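UDP-N-Acetylglucosamine 2-Epimerase (Thermus thermophilus, PDB 1V4V) probably catalyses the reversible epimerisation of UDP-N-acetylglucosamine at C2 of its sugar, giving UDP-N-acetylmannosamine. Local coordinates at residues G284-G289 / V294-L299. Residues are numbered along the deposited sequence; the frame is centred on the assembly and turned at random.
Sequences GLQEEG and VPVVVL
The flat peptide carbonyl of G289 receives the N-H of V294 from above its plane: V294 N lies 2.9 Å from G289 O and 39° out of that plane, yet the bond is nearly straight at the hydrogen, 167°. Beside the same oxygen sits CB of V294, 3.6 Å from G289 O. Across the contact, the Q286 carbonyl is met by a methyl, V296 CG2, 3.9 Å from Q286 O. The Q286 amide itself turns aside; its aliphatic stem does the touching, crossing the V296 side chain at about a right angle, with Q286 CG 4.0 Å from V296 CG1 and 4.2 Å from V298 CG2. Both methyls of V296 are used: CG1, lying opposite the backbone N (chi1 -179°), meets the stem of Q286, while CG2, beside that N, reaches the Q286 carbonyl and the CA of G289. Glycine suits that place, since a CB there would come within 2.7 Å of V296 CG2. Trimming V296 to an alanine would remove both methyls and would probably leave a gap against the CA of G289 and the Q286 stem without its partner. Branched valines fit a buried strand whose alternate residues face the helix; V297 points to the other side, against helix 321-332. Strand 275-280, helix 283-291 and strand 296-298 form a beta-alpha-beta crossover in the Rossmann-like C-terminal domain of this GT-B fold. The chemistry of this contact is divided: nonpolar contacts seat helix on sheet, while one buried backbone bond ties the returning chain to the helix's last turn and satisfies both V294 N-H and G289 carbonyl.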
ATOM      1  N   GLY A 284      10.315 -21.792  17.980  1.00 29.70           N
ATOM      2  CA  GLY A 284       8.999 -22.087  17.439  1.00 29.07           C
ATOM      3  C   GLY A 284       8.227 -23.084  18.286  1.00 28.59           C
ATOM      4  O   GLY A 284       7.043 -22.891  18.578  1.00 26.95           O
ATOM      5  N   LEU A 285       8.894 -24.158  18.689  1.00 28.30           N
ATOM      6  CA  LEU A 285       8.238 -25.168  19.506  1.00 28.45           C
ATOM      7  C   LEU A 285       7.934 -24.641  20.903  1.00 26.69           C
ATOM      8  O   LEU A 285       6.934 -25.016  21.513  1.00 25.19           O
ATOM      9  CB  LEU A 285       9.101 -26.428  19.577  1.00 29.96           C
ATOM     10  CG  LEU A 285       9.037 -27.239  18.280  1.00 33.80           C
ATOM     11  CD1 LEU A 285       9.949 -28.436  18.369  1.00 35.24           C
ATOM     12  CD2 LEU A 285       7.605 -27.694  18.038  1.00 35.52           C
ATOM     13  N   GLN A 286       8.790 -23.762  21.409  1.00 25.86           N
ATOM     14  CA  GLN A 286       8.562 -23.194  22.728  1.00 26.59           C
ATOM     15  C   GLN A 286       7.256 -22.411  22.690  1.00 26.47           C
ATOM     16  O   GLN A 286       6.448 -22.479  23.612  1.00 25.50           O
ATOM     17  CB  GLN A 286       9.736 -22.285  23.117  1.00 28.87           C
ATOM     18  CG  GLN A 286       9.507 -21.457  24.374  1.00 32.50           C
ATOM     19  CD  GLN A 286       8.969 -20.076  24.062  1.00 34.77           C
ATOM     20  OE1 GLN A 286       9.574 -19.325  23.295  1.00 36.47           O
ATOM     21  NE2 GLN A 286       7.832 -19.727  24.658  1.00 36.92           N
ATOM     22  N   GLU A 287       7.037 -21.676  21.605  1.00 25.60           N
ATOM     23  CA  GLU A 287       5.813 -20.905  21.477  1.00 25.25           C
ATOM     24  C   GLU A 287       4.603 -21.811  21.319  1.00 24.87           C
ATOM     25  O   GLU A 287       3.513 -21.483  21.780  1.00 25.71           O
ATOM     26  CB  GLU A 287       5.917 -19.932  20.302  1.00 28.66           C
ATOM     27  CG  GLU A 287       6.877 -18.791  20.584  1.00 31.80           C
ATOM     28  CD  GLU A 287       6.808 -17.695  19.543  1.00 37.84           C
ATOM     29  OE1 GLU A 287       5.683 -17.247  19.226  1.00 39.89           O
ATOM     30  OE2 GLU A 287       7.877 -17.278  19.055  1.00 40.02           O
ATOM     31  N   GLU A 288       4.788 -22.949  20.661  1.00 25.61           N
ATOM     32  CA  GLU A 288       3.684 -23.886  20.495  1.00 27.99           C
ATOM     33  C   GLU A 288       3.300 -24.463  21.853  1.00 26.63           C
ATOM     34  O   GLU A 288       2.122 -24.618  22.163  1.00 26.39           O
ATOM     35  CB  GLU A 288       4.071 -25.019  19.549  1.00 30.87           C
ATOM     36  CG  GLU A 288       4.025 -24.644  18.082  1.00 38.88           C
ATOM     37  CD  GLU A 288       4.118 -25.859  17.187  1.00 43.18           C
ATOM     38  OE1 GLU A 288       3.330 -26.805  17.403  1.00 45.84           O
ATOM     39  OE2 GLU A 288       4.969 -25.870  16.273  1.00 45.99           O
ATOM     40  N   GLY A 289       4.300 -24.784  22.665  1.00 26.58           N
ATOM     41  CA  GLY A 289       4.007 -25.322  23.981  1.00 26.26           C
ATOM     42  C   GLY A 289       3.174 -24.325  24.763  1.00 25.83           C
ATOM     43  O   GLY A 289       2.185 -24.686  25.402  1.00 26.71           O
ATOM     44  N   VAL A 294       1.470 -25.771  27.976  1.00 22.33           N
ATOM     45  CA  VAL A 294       2.400 -26.818  28.394  1.00 20.79           C
ATOM     46  C   VAL A 294       3.709 -26.174  28.842  1.00 20.02           C
ATOM     47  O   VAL A 294       4.296 -25.374  28.109  1.00 20.50           O
ATOM     48  CB  VAL A 294       2.688 -27.795  27.233  1.00 20.51           C
ATOM     49  CG1 VAL A 294       3.705 -28.846  27.662  1.00 21.04           C
ATOM     50  CG2 VAL A 294       1.397 -28.471  26.798  1.00 20.51           C
ATOM     51  N   PRO A 295       4.177 -26.502  30.060  1.00 18.62           N
ATOM     52  CA  PRO A 295       5.428 -25.935  30.577  1.00 18.17           C
ATOM     53  C   PRO A 295       6.564 -26.250  29.619  1.00 18.15           C
ATOM     54  O   PRO A 295       6.614 -27.346  29.057  1.00 18.08           O
ATOM     55  CB  PRO A 295       5.614 -26.654  31.917  1.00 20.22           C
ATOM     56  CG  PRO A 295       4.206 -26.987  32.333  1.00 18.27           C
ATOM     57  CD  PRO A 295       3.589 -27.444  31.027  1.00 17.28           C
ATOM     58  N   VAL A 296       7.476 -25.302  29.436  1.00 18.27           N
ATOM     59  CA  VAL A 296       8.599 -25.528  28.533  1.00 16.85           C
ATOM     60  C   VAL A 296       9.953 -25.223  29.161  1.00 17.45           C
ATOM     61  O   VAL A 296      10.140 -24.170  29.780  1.00 19.73           O
ATOM     62  CB  VAL A 296       8.491 -24.642  27.267  1.00 18.64           C
ATOM     63  CG1 VAL A 296       9.675 -24.916  26.332  1.00 18.74           C
ATOM     64  CG2 VAL A 296       7.169 -24.883  26.570  1.00 19.77           C
ATOM     65  N   VAL A 297      10.891 -26.152  29.007  1.00 17.43           N
ATOM     66  CA  VAL A 297      12.248 -25.945  29.481  1.00 19.37           C
ATOM     67  C   VAL A 297      13.103 -25.808  28.221  1.00 21.24           C
ATOM     68  O   VAL A 297      13.067 -26.664  27.335  1.00 21.34           O
ATOM     69  CB  VAL A 297      12.760 -27.110  30.363  1.00 21.42           C
ATOM     70  CG1 VAL A 297      14.246 -26.939  30.638  0.50 23.18           C
ATOM     71  CG2 VAL A 297      12.000 -27.142  31.657  0.50 19.44           C
ATOM     72  N   VAL A 298      13.851 -24.713  28.141  1.00 21.06           N
ATOM     73  CA  VAL A 298      14.681 -24.428  26.974  1.00 23.19           C
ATOM     74  C   VAL A 298      16.149 -24.743  27.201  1.00 23.93           C
ATOM     75  O   VAL A 298      16.765 -24.241  28.136  1.00 21.01           O
ATOM     76  CB  VAL A 298      14.541 -22.942  26.559  1.00 24.52           C
ATOM     77  CG1 VAL A 298      15.406 -22.645  25.326  1.00 22.30           C
ATOM     78  CG2 VAL A 298      13.076 -22.624  26.272  1.00 23.91           C
ATOM     79  N   LEU A 299      16.703 -25.582  26.332  1.00 23.77           N
ATOM     80  CA  LEU A 299      18.097 -25.976  26.433  1.00 27.78           C
ATOM     81  C   LEU A 299      19.002 -24.970  25.732  1.00 29.79           C
ATOM     82  O   LEU A 299      19.637 -25.271  24.722  1.00 31.44           O
ATOM     83  CB  LEU A 299      18.287 -27.386  25.853  1.00 29.95           C
ATOM     84  CG  LEU A 299      18.190 -28.557  26.842  1.00 31.24           C
ATOM     85  CD1 LEU A 299      17.164 -28.283  27.923  1.00 32.26           C
ATOM     86  CD2 LEU A 299      17.862 -29.827  26.076  1.00 33.86           C
TER